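Local coordinates for acetylxylan esterase / glucomannan deacetylase (Cellvibrio japonicus, PDB 2WAA), which removes acetyl groups from acetylated xylan and glucomannan during the breakdown of plant cell wall polysaccharides, at residues S141-R150 with D311-H322; A200-F208 with F255-H263. One frame throughout, in Å; residues are numbered along the deposited sequence.

Contact 1. Residues S141-R150 with D311-H322; sequences SVTCGEAIDR and DNSDAHPTKDQH. With ACT (acetate ion), chain C.
Arg150 reaches across to the loop before helix 319-337 with its guanidinium. Arg150 NH2 donates to His316 O at 2.7 Å, nearly straight (164°) but from above the carbonyl plane. Arg150 NH1 meets Asp311 OD1 at 2.8 Å in a salt bridge, and also bonds Asp314 O. A second salt bridge joins Lys319 NZ to Asp149 OD1 at 2.7 Å. The arginine chain bends at chi3 (66°), and NE turns back to Ala147 O. Thr318 CG2 covers one guanidinium face.

This grip holds the backbone of the loop that carries the inferred charge-relay residues Asp314 and His316. Asp314 OD1 takes His316 ND1 on its syn lone pair at 2.8 Å and His316 N on its anti lone pair. His316 NE2 points toward OG of Ser141, the inferred nucleophile, but that bond is weak and doubtful, because OG sits too close to the acetate. The acetate accepts from Ser141 N and His316 NE2. The Glu146 carboxylate stacks over the His316 ring, while Lys156 pairs with both Glu146 and Asp314.

Water 1 ties Glu146 O, Pro317 O and His322 NE2 together, while His322 ND1 bonds Tyr167 N. Ile148 CD1 sits over the His322 ring. The contact joins the loop after strand 133-139 to helix 319-337, whose N-terminus carries the Thr318-Gln321 capping box.

Contact 2. Residues A200-F208 with F255-H263; sequences ANLPDFYQF and FVRTLLDNH
Tyr206 OH is gripped by two side chains at the end of helix 245-262. Tyr206 OH and His263 NE2 share a 2.7 Å hydrogen bond. Asn262 ND2 donates to Tyr206 OH at 3.0 Å, almost straight (169°). The Asn262 amide is nearly coplanar with the Tyr206 ring. Both nitrogens lie at the edge of that ring. His263 ND1 is bonded to Gln225. Water 3 links Asn262 ND2 to Gln207 NE2.

Tyr206 CG lies anti to the backbone N (chi1 154°), which sends the ring out toward the helix. Phe255 points its edge at one face of this ring in a T-shaped stack, with centroids 5.5 Å apart and planes at 85°. His221 also stacks on Tyr206.

In the parallel-sheet domain of this SGNH-type hydrolase, the contact packs the short helix 202-205 and its following turn against the longer helix 245-262. Leu202, Tyr206, Phe255 and Leu259 all touch Leu138 on strand 133-139. Leu259 CD2 comes to 3.5 Å from Tyr206 CE1, oblique to the ring. Pro203 CB packs on Phe255 CD1 at 3.7 Å. Leu202 CD2 reaches Phe255 CE2 at 3.7 Å.

Contact 2 is nested along the chain inside the loop closed by contact 1. Their centres lie about 26 Å apart and their nearest atoms about 7 Å, so they do not touch. Both belong to the GDSL-like esterase domain. Contact 1 holds the inferred Ser-His-Asp triad; contact 2 is structural packing. Strand 133-139 relates them: it leads into the loop of 141-150, and its Leu138 packs on contact 2. The inferred transition-state stabilizer Asn236 lies near both contacts: its side chain is about 6 Å from that of Ser141 and about 9 Å from that of Leu202. Asn236 ND2 and Gly186 N, the other inferred stabilizer, both bind the acetate held in contact 1.

Contact 1. Residues S141-R150 with D311-H322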
loop_
_atom_site.group_PDB
_atom_site.type_symbol
_atom_site.label_atom_id
_atom_site.label_comp_id
_atom_site.label_asym_id
_atom_site.label_seq_id
_atom_site.Cartn_x
_atom_site.Cartn_y
_atom_site.Cartn_z
ATOM N N SER A 141 -10.039 1.946 -1.412
ATOM C CA SER A 141 -9.917 0.560 -0.934
ATOM C C SER A 141 -9.451 -0.432 -1.986
ATOM O O SER A 141 -8.893 -1.468 -1.608
ATOM C CB SER A 141 -11.256 -0.008 -0.346
ATOM O OG SER A 141 -12.176 -0.163 -1.416
ATOM N N VAL A 142 -9.689 -0.154 -3.276
ATOM C CA VAL A 142 -9.203 -1.070 -4.316
ATOM C C VAL A 142 -7.638 -1.093 -4.254
ATOM O O VAL A 142 -7.017 -2.148 -4.263
ATOM C CB VAL A 142 -9.677 -0.641 -5.698
ATOM C CG1 VAL A 142 -9.126 -1.625 -6.763
ATOM C CG2 VAL A 142 -11.250 -0.607 -5.722
ATOM N N THR A 143 -7.036 0.082 -4.166
ATOM C CA THR A 143 -5.576 0.188 -4.021
ATOM C C THR A 143 -5.137 -0.479 -2.708
ATOM O O THR A 143 -4.030 -1.065 -2.628
ATOM C CB THR A 143 -5.111 1.661 -4.117
ATOM O OG1 THR A 143 -5.400 2.186 -5.422
ATOM C CG2 THR A 143 -3.579 1.826 -3.844
ATOM N N CYS A 144 -5.989 -0.401 -1.674
ATOM C CA CYS A 144 -5.669 -0.991 -0.387
ATOM C C CYS A 144 -5.849 -2.514 -0.361
ATOM O O CYS A 144 -5.547 -3.107 0.641
ATOM C CB CYS A 144 -6.568 -0.429 0.725
ATOM S SG CYS A 144 -6.083 1.116 1.306
ATOM N N GLY A 145 -6.409 -3.116 -1.401
ATOM C CA GLY A 145 -6.544 -4.570 -1.500
ATOM C C GLY A 145 -7.758 -5.125 -0.781
ATOM O O GLY A 145 -7.789 -6.302 -0.427
ATOM N N GLU A 146 -8.747 -4.277 -0.516
ATOM C CA GLU A 146 -9.952 -4.769 0.165
ATOM C C GLU A 146 -10.681 -5.923 -0.571
ATOM O O GLU A 146 -10.886 -5.867 -1.787
ATOM C CB GLU A 146 -10.942 -3.608 0.387
ATOM C CG GLU A 146 -12.325 -4.110 0.994
ATOM C CD GLU A 146 -13.182 -2.941 1.517
ATOM O OE1 GLU A 146 -12.725 -1.782 1.546
ATOM O OE2 GLU A 146 -14.328 -3.195 1.977
ATOM N N ALA A 147 -10.998 -6.983 0.189
ATOM C CA ALA A 147 -11.864 -8.105 -0.285
ATOM C C ALA A 147 -11.207 -9.010 -1.314
ATOM O O ALA A 147 -11.874 -9.873 -1.923
ATOM C CB ALA A 147 -13.219 -7.566 -0.812
ATOM N N ILE A 148 -9.896 -8.887 -1.488
ATOM C CA ILE A 148 -9.207 -9.835 -2.374
ATOM C C ILE A 148 -9.321 -11.263 -1.847
ATOM O O ILE A 148 -9.459 -12.214 -2.664
ATOM C CB ILE A 148 -7.746 -9.398 -2.620
ATOM C CG1 ILE A 148 -7.784 -8.104 -3.470
ATOM C CG2 ILE A 148 -6.905 -10.507 -3.254
ATOM C CD1 ILE A 148 -6.425 -7.504 -3.707
ATOM N N ASP A 149 -9.256 -11.442 -0.523
ATOM C CA ASP A 149 -9.250 -12.808 0.034
ATOM C C ASP A 149 -10.611 -13.209 0.593
ATOM O O ASP A 149 -10.689 -13.933 1.582
ATOM C CB ASP A 149 -8.164 -13.010 1.123
ATOM C CG ASP A 149 -6.754 -13.197 0.548
ATOM O OD1 ASP A 149 -6.574 -13.306 -0.697
ATOM O OD2 ASP A 149 -5.781 -13.192 1.357
ATOM N N ARG A 150 -11.676 -12.736 -0.043
ATOM C CA ARG A 150 -13.031 -13.042 0.396
ATOM C C ARG A 150 -13.212 -14.540 0.230
ATOM O O ARG A 150 -12.608 -15.154 -0.641
ATOM C CB ARG A 150 -14.051 -12.329 -0.509
ATOM C CG ARG A 150 -14.178 -13.015 -1.895
ATOM C CD ARG A 150 -14.922 -12.159 -2.955
ATOM N NE ARG A 150 -14.145 -10.954 -3.285
ATOM C CZ ARG A 150 -14.581 -9.888 -3.945
ATOM N NH1 ARG A 150 -15.825 -9.835 -4.441
ATOM N NH2 ARG A 150 -13.733 -8.873 -4.109
ATOM N N ASP A 311 -17.966 -9.604 -7.528
ATOM C CA ASP A 311 -18.795 -10.825 -7.698
ATOM C C ASP A 311 -20.017 -10.690 -6.821
ATOM O O ASP A 311 -20.252 -9.619 -6.249
ATOM C CB ASP A 311 -18.027 -12.137 -7.429
ATOM C CG ASP A 311 -17.568 -12.305 -5.974
ATOM O OD1 ASP A 311 -17.985 -11.561 -5.056
ATOM O OD2 ASP A 311 -16.751 -13.231 -5.751
ATOM N N ASN A 312 -20.800 -11.758 -6.710
ATOM C CA ASN A 312 -22.045 -11.650 -5.981
ATOM C C ASN A 312 -21.846 -11.242 -4.545
ATOM O O ASN A 312 -22.641 -10.463 -4.034
ATOM C CB ASN A 312 -22.831 -12.962 -6.054
ATOM C CG ASN A 312 -23.423 -13.180 -7.417
ATOM O OD1 ASN A 312 -23.675 -12.213 -8.151
ATOM N ND2 ASN A 312 -23.623 -14.450 -7.794
ATOM N N SER A 313 -20.765 -11.713 -3.918
ATOM C CA SER A 313 -20.528 -11.413 -2.494
ATOM C C SER A 313 -20.047 -9.999 -2.177
ATOM O O SER A 313 -20.219 -9.543 -1.055
ATOM C CB SER A 313 -19.551 -12.405 -1.874
ATOM O OG SER A 313 -18.322 -12.445 -2.591
ATOM N N ASP A 314 -19.398 -9.323 -3.130
ATOM C CA ASP A 314 -18.831 -7.993 -2.847
ATOM C C ASP A 314 -18.490 -7.329 -4.185
ATOM O O ASP A 314 -17.912 -7.963 -5.065
ATOM C CB ASP A 314 -17.613 -8.184 -1.948
ATOM C CG ASP A 314 -17.156 -6.896 -1.271
ATOM O OD1 ASP A 314 -16.840 -5.962 -2.015
ATOM O OD2 ASP A 314 -17.120 -6.812 -0.005
ATOM N N ALA A 315 -18.888 -6.072 -4.354
ATOM C CA ALA A 315 -18.602 -5.336 -5.601
ATOM C C ALA A 315 -17.131 -4.967 -5.756
ATOM O O ALA A 315 -16.721 -4.589 -6.842
ATOM C CB ALA A 315 -19.449 -4.062 -5.681
ATOM N N HIS A 316 -16.316 -5.064 -4.686
ATOM C CA HIS A 316 -14.893 -4.754 -4.848
ATOM C C HIS A 316 -14.283 -5.768 -5.803
ATOM O O HIS A 316 -14.663 -6.938 -5.781
ATOM C CB HIS A 316 -14.136 -4.834 -3.511
ATOM C CG HIS A 316 -14.377 -3.659 -2.618
ATOM N ND1 HIS A 316 -15.442 -3.607 -1.752
ATOM C CD2 HIS A 316 -13.682 -2.505 -2.441
ATOM C CE1 HIS A 316 -15.413 -2.457 -1.089
ATOM N NE2 HIS A 316 -14.356 -1.767 -1.495
ATOM N N PRO A 317 -13.315 -5.344 -6.638
ATOM C CA PRO A 317 -12.716 -6.280 -7.575
ATOM C C PRO A 317 -12.176 -7.537 -6.871
ATOM O O PRO A 317 -11.571 -7.448 -5.773
ATOM C CB PRO A 317 -11.592 -5.456 -8.223
ATOM C CG PRO A 317 -12.177 -4.026 -8.257
ATOM C CD PRO A 317 -12.937 -3.933 -6.926
ATOM N N THR A 318 -12.374 -8.685 -7.508
ATOM C CA THR A 318 -11.867 -9.936 -6.966
ATOM C C THR A 318 -10.352 -10.090 -7.171
ATOM O O THR A 318 -9.717 -9.302 -7.876
ATOM C CB THR A 318 -12.507 -11.141 -7.707
ATOM O OG1 THR A 318 -12.196 -11.055 -9.103
ATOM C CG2 THR A 318 -14.023 -11.163 -7.530
ATOM N N LYS A 319 -9.789 -11.127 -6.548
ATOM C CA LYS A 319 -8.383 -11.466 -6.759
ATOM C C LYS A 319 -8.084 -11.639 -8.236
ATOM O O LYS A 319 -7.094 -11.084 -8.726
ATOM C CB LYS A 319 -8.028 -12.751 -5.993
ATOM C CG LYS A 319 -6.559 -13.255 -6.234
ATOM C CD LYS A 319 -6.226 -14.466 -5.325
ATOM C CE LYS A 319 -6.289 -13.985 -3.842
ATOM N NZ LYS A 319 -6.058 -15.033 -2.710
ATOM N N ASP A 320 -8.897 -12.381 -8.983
ATOM C CA ASP A 320 -8.548 -12.511 -10.411
ATOM C C ASP A 320 -8.690 -11.186 -11.194
ATOM O O ASP A 320 -7.964 -10.936 -12.146
ATOM C CB ASP A 320 -9.389 -13.595 -11.073
ATOM C CG ASP A 320 -8.978 -14.975 -10.612
ATOM O OD1 ASP A 320 -7.823 -15.139 -10.127
ATOM O OD2 ASP A 320 -9.813 -15.897 -10.737
ATOM N N GLN A 321 -9.656 -10.361 -10.795
ATOM C CA GLN A 321 -9.788 -9.043 -11.388
ATOM C C GLN A 321 -8.565 -8.147 -11.095
ATOM O O GLN A 321 -8.103 -7.405 -11.969
ATOM C CB GLN A 321 -11.076 -8.392 -10.935
ATOM C CG GLN A 321 -12.286 -9.096 -11.621
ATOM C CD GLN A 321 -13.608 -8.855 -10.955
ATOM O OE1 GLN A 321 -13.735 -8.055 -10.009
ATOM N NE2 GLN A 321 -14.628 -9.570 -11.434
ATOM N N HIS A 322 -8.059 -8.179 -9.867
ATOM C CA HIS A 322 -6.810 -7.443 -9.582
ATOM C C HIS A 322 -5.666 -7.898 -10.489
ATOM O O HIS A 322 -4.866 -7.104 -10.938
ATOM C CB HIS A 322 -6.411 -7.618 -8.119
ATOM C CG HIS A 322 -7.052 -6.622 -7.202
ATOM N ND1 HIS A 322 -6.420 -5.464 -6.795
ATOM C CD2 HIS A 322 -8.281 -6.613 -6.621
ATOM C CE1 HIS A 322 -7.236 -4.767 -6.013
ATOM N NE2 HIS A 322 -8.377 -5.444 -5.886
HETATM C C ACT C . -13.767 2.062 -1.653
HETATM O O ACT C . -14.599 1.397 -0.941
HETATM O OXT ACT C . -12.902 2.705 -1.015
HETATM C CH3 ACT C . -13.791 2.091 -3.158
HETATM O O HOH W 1 -10.743 -5.106 -4.447
HETATM O O HOH W 2 -11.471 -12.267 -4.517
#

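Contact 2. Residues A200-F208 with F255-H263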
loop_
_atom_site.group_PDB
_atom_site.type_symbol
_atom_site.label_atom_id
_atom_site.label_comp_id
_atom_site.label_asym_id
_atom_site.label_seq_id
_atom_site.Cartn_x
_atom_site.Cartn_y
_atom_site.Cartn_z
ATOM N N ALA A 200 -10.460 13.209 6.381
ATOM C CA ALA A 200 -9.188 13.372 5.670
ATOM C C ALA A 200 -9.370 12.787 4.257
ATOM O O ALA A 200 -9.519 11.563 4.053
ATOM C CB ALA A 200 -8.041 12.674 6.427
ATOM N N ASN A 201 -9.371 13.681 3.286
ATOM C CA ASN A 201 -9.458 13.266 1.880
ATOM C C ASN A 201 -8.063 12.872 1.390
ATOM O O ASN A 201 -7.106 13.018 2.133
ATOM C CB ASN A 201 -10.043 14.417 1.073
ATOM C CG ASN A 201 -11.478 14.756 1.547
ATOM O OD1 ASN A 201 -12.304 13.862 1.688
ATOM N ND2 ASN A 201 -11.746 16.043 1.828
ATOM N N LEU A 202 -7.949 12.379 0.161
ATOM C CA LEU A 202 -6.632 11.935 -0.350
ATOM C C LEU A 202 -5.556 13.034 -0.176
ATOM O O LEU A 202 -4.476 12.751 0.283
ATOM C CB LEU A 202 -6.732 11.423 -1.796
ATOM C CG LEU A 202 -5.394 11.235 -2.529
ATOM C CD1 LEU A 202 -4.594 10.116 -1.797
ATOM C CD2 LEU A 202 -5.704 10.825 -3.998
ATOM N N PRO A 203 -5.858 14.314 -0.496
ATOM C CA PRO A 203 -4.775 15.284 -0.341
ATOM C C PRO A 203 -4.312 15.468 1.107
ATOM O O PRO A 203 -3.182 15.934 1.307
ATOM C CB PRO A 203 -5.378 16.602 -0.866
ATOM C CG PRO A 203 -6.446 16.145 -1.893
ATOM C CD PRO A 203 -7.021 14.866 -1.221
ATOM N N ASP A 204 -5.175 15.113 2.067
ATOM C CA ASP A 204 -4.872 15.155 3.504
ATOM C C ASP A 204 -4.074 13.944 3.947
ATOM O O ASP A 204 -2.958 14.098 4.444
ATOM C CB ASP A 204 -6.165 15.258 4.336
ATOM C CG ASP A 204 -6.989 16.455 3.916
ATOM O OD1 ASP A 204 -6.465 17.559 3.997
ATOM O OD2 ASP A 204 -8.125 16.315 3.463
ATOM N N PHE A 205 -4.597 12.741 3.714
ATOM C CA PHE A 205 -3.863 11.567 4.230
ATOM C C PHE A 205 -2.604 11.258 3.458
ATOM O O PHE A 205 -1.735 10.555 3.963
ATOM C CB PHE A 205 -4.750 10.306 4.476
ATOM C CG PHE A 205 -5.320 9.673 3.208
ATOM C CD1 PHE A 205 -4.533 8.847 2.385
ATOM C CD2 PHE A 205 -6.672 9.870 2.871
ATOM C CE1 PHE A 205 -5.089 8.264 1.206
ATOM C CE2 PHE A 205 -7.235 9.294 1.697
ATOM C CZ PHE A 205 -6.430 8.475 0.877
ATOM N N TYR A 206 -2.490 11.774 2.243
ATOM C CA TYR A 206 -1.246 11.655 1.490
ATOM C C TYR A 206 -0.071 12.269 2.289
ATOM O O TYR A 206 1.094 11.928 2.066
ATOM C CB TYR A 206 -1.390 12.368 0.151
ATOM C CG TYR A 206 -0.089 12.861 -0.435
ATOM C CD1 TYR A 206 0.754 12.010 -1.116
ATOM C CD2 TYR A 206 0.257 14.204 -0.340
ATOM C CE1 TYR A 206 1.964 12.493 -1.704
ATOM C CE2 TYR A 206 1.445 14.698 -0.898
ATOM C CZ TYR A 206 2.290 13.827 -1.573
ATOM O OH TYR A 206 3.457 14.331 -2.123
ATOM N N GLN A 207 -0.391 13.183 3.215
ATOM C CA GLN A 207 0.642 13.824 4.017
ATOM C C GLN A 207 1.035 13.042 5.266
ATOM O O GLN A 207 1.991 13.427 5.937
ATOM C CB GLN A 207 0.192 15.247 4.476
ATOM C CG GLN A 207 -0.066 16.263 3.314
ATOM C CD GLN A 207 1.189 16.681 2.480
ATOM O OE1 GLN A 207 2.352 16.276 2.748
ATOM N NE2 GLN A 207 0.939 17.484 1.409
ATOM N N PHE A 208 0.323 11.963 5.587
ATOM C CA PHE A 208 0.482 11.329 6.899
ATOM C C PHE A 208 1.297 10.075 6.804
ATOM O O PHE A 208 1.135 9.282 5.877
ATOM C CB PHE A 208 -0.901 10.920 7.432
ATOM C CG PHE A 208 -1.860 12.072 7.619
ATOM C CD1 PHE A 208 -1.373 13.349 7.875
ATOM C CD2 PHE A 208 -3.230 11.844 7.616
ATOM C CE1 PHE A 208 -2.269 14.411 8.093
ATOM C CE2 PHE A 208 -4.127 12.913 7.822
ATOM C CZ PHE A 208 -3.649 14.158 8.066
ATOM N N PHE A 255 -4.118 19.304 -6.342
ATOM C CA PHE A 255 -3.389 18.154 -5.752
ATOM C C PHE A 255 -2.214 17.670 -6.617
ATOM O O PHE A 255 -1.122 17.393 -6.103
ATOM C CB PHE A 255 -4.391 17.019 -5.414
ATOM C CG PHE A 255 -3.734 15.788 -4.812
ATOM C CD1 PHE A 255 -3.004 15.892 -3.629
ATOM C CD2 PHE A 255 -3.815 14.548 -5.449
ATOM C CE1 PHE A 255 -2.363 14.762 -3.077
ATOM C CE2 PHE A 255 -3.191 13.414 -4.899
ATOM C CZ PHE A 255 -2.453 13.533 -3.711
ATOM N N VAL A 256 -2.400 17.581 -7.938
ATOM C CA VAL A 256 -1.344 17.048 -8.783
ATOM C C VAL A 256 -0.228 18.090 -8.819
ATOM O O VAL A 256 0.934 17.730 -8.825
ATOM C CB VAL A 256 -1.844 16.718 -10.185
ATOM C CG1 VAL A 256 -0.680 16.394 -11.131
ATOM C CG2 VAL A 256 -2.859 15.531 -10.111
ATOM N N ARG A 257 -0.583 19.376 -8.753
ATOM C CA ARG A 257 0.462 20.390 -8.577
ATOM C C ARG A 257 1.316 20.168 -7.318
ATOM O O ARG A 257 2.539 20.324 -7.357
ATOM C CB ARG A 257 -0.129 21.798 -8.608
ATOM C CG ARG A 257 -0.425 22.240 -9.996
ATOM C CD ARG A 257 -0.920 23.694 -10.064
ATOM N NE ARG A 257 -1.217 23.953 -11.472
ATOM C CZ ARG A 257 -2.273 24.626 -11.918
ATOM N NH1 ARG A 257 -3.157 25.141 -11.059
ATOM N NH2 ARG A 257 -2.443 24.763 -13.237
ATOM N N THR A 258 0.691 19.802 -6.194
ATOM C CA THR A 258 1.436 19.424 -5.009
ATOM C C THR A 258 2.360 18.225 -5.265
ATOM O O THR A 258 3.541 18.219 -4.866
ATOM C CB THR A 258 0.447 19.070 -3.854
ATOM O OG1 THR A 258 -0.310 20.247 -3.499
ATOM C CG2 THR A 258 1.205 18.523 -2.597
ATOM N N LEU A 259 1.835 17.201 -5.936
ATOM C CA LEU A 259 2.652 16.048 -6.226
ATOM C C LEU A 259 3.862 16.441 -7.079
ATOM O O LEU A 259 4.984 15.952 -6.868
ATOM C CB LEU A 259 1.858 14.991 -6.993
ATOM C CG LEU A 259 0.717 14.383 -6.194
ATOM C CD1 LEU A 259 0.012 13.396 -7.114
ATOM C CD2 LEU A 259 1.240 13.658 -4.916
ATOM N N LEU A 260 3.607 17.250 -8.094
ATOM C CA LEU A 260 4.652 17.590 -9.065
ATOM C C LEU A 260 5.788 18.341 -8.347
ATOM O O LEU A 260 6.970 18.169 -8.655
ATOM C CB LEU A 260 4.062 18.491 -10.166
ATOM C CG LEU A 260 3.185 17.793 -11.257
ATOM C CD1 LEU A 260 2.369 18.849 -12.071
ATOM C CD2 LEU A 260 4.007 16.945 -12.156
ATOM N N ASP A 261 5.393 19.209 -7.441
ATOM C CA ASP A 261 6.329 20.047 -6.684
ATOM C C ASP A 261 7.067 19.203 -5.633
ATOM O O ASP A 261 8.278 19.307 -5.491
ATOM C CB ASP A 261 5.549 21.191 -6.025
ATOM C CG ASP A 261 6.382 21.972 -5.054
ATOM O OD1 ASP A 261 7.595 22.152 -5.356
ATOM O OD2 ASP A 261 5.851 22.403 -3.993
ATOM N N ASN A 262 6.354 18.335 -4.917
ATOM C CA ASN A 262 7.018 17.470 -3.911
ATOM C C ASN A 262 7.965 16.415 -4.452
ATOM O O ASN A 262 8.870 15.969 -3.738
ATOM C CB ASN A 262 5.960 16.740 -3.055
ATOM C CG ASN A 262 5.224 17.674 -2.121
ATOM O OD1 ASN A 262 5.563 18.867 -2.032
ATOM N ND2 ASN A 262 4.211 17.157 -1.432
ATOM N N HIS A 263 7.747 15.996 -5.705
ATOM C CA HIS A 263 8.464 14.852 -6.307
ATOM C C HIS A 263 8.908 15.289 -7.690
ATOM O O HIS A 263 8.278 14.915 -8.719
ATOM C CB HIS A 263 7.490 13.680 -6.443
ATOM C CG HIS A 263 6.784 13.352 -5.160
ATOM N ND1 HIS A 263 7.448 12.854 -4.059
ATOM C CD2 HIS A 263 5.482 13.470 -4.800
ATOM C CE1 HIS A 263 6.574 12.657 -3.077
ATOM N NE2 HIS A 263 5.377 13.034 -3.501
HETATM O O HOH W 3 3.233 18.905 0.712
#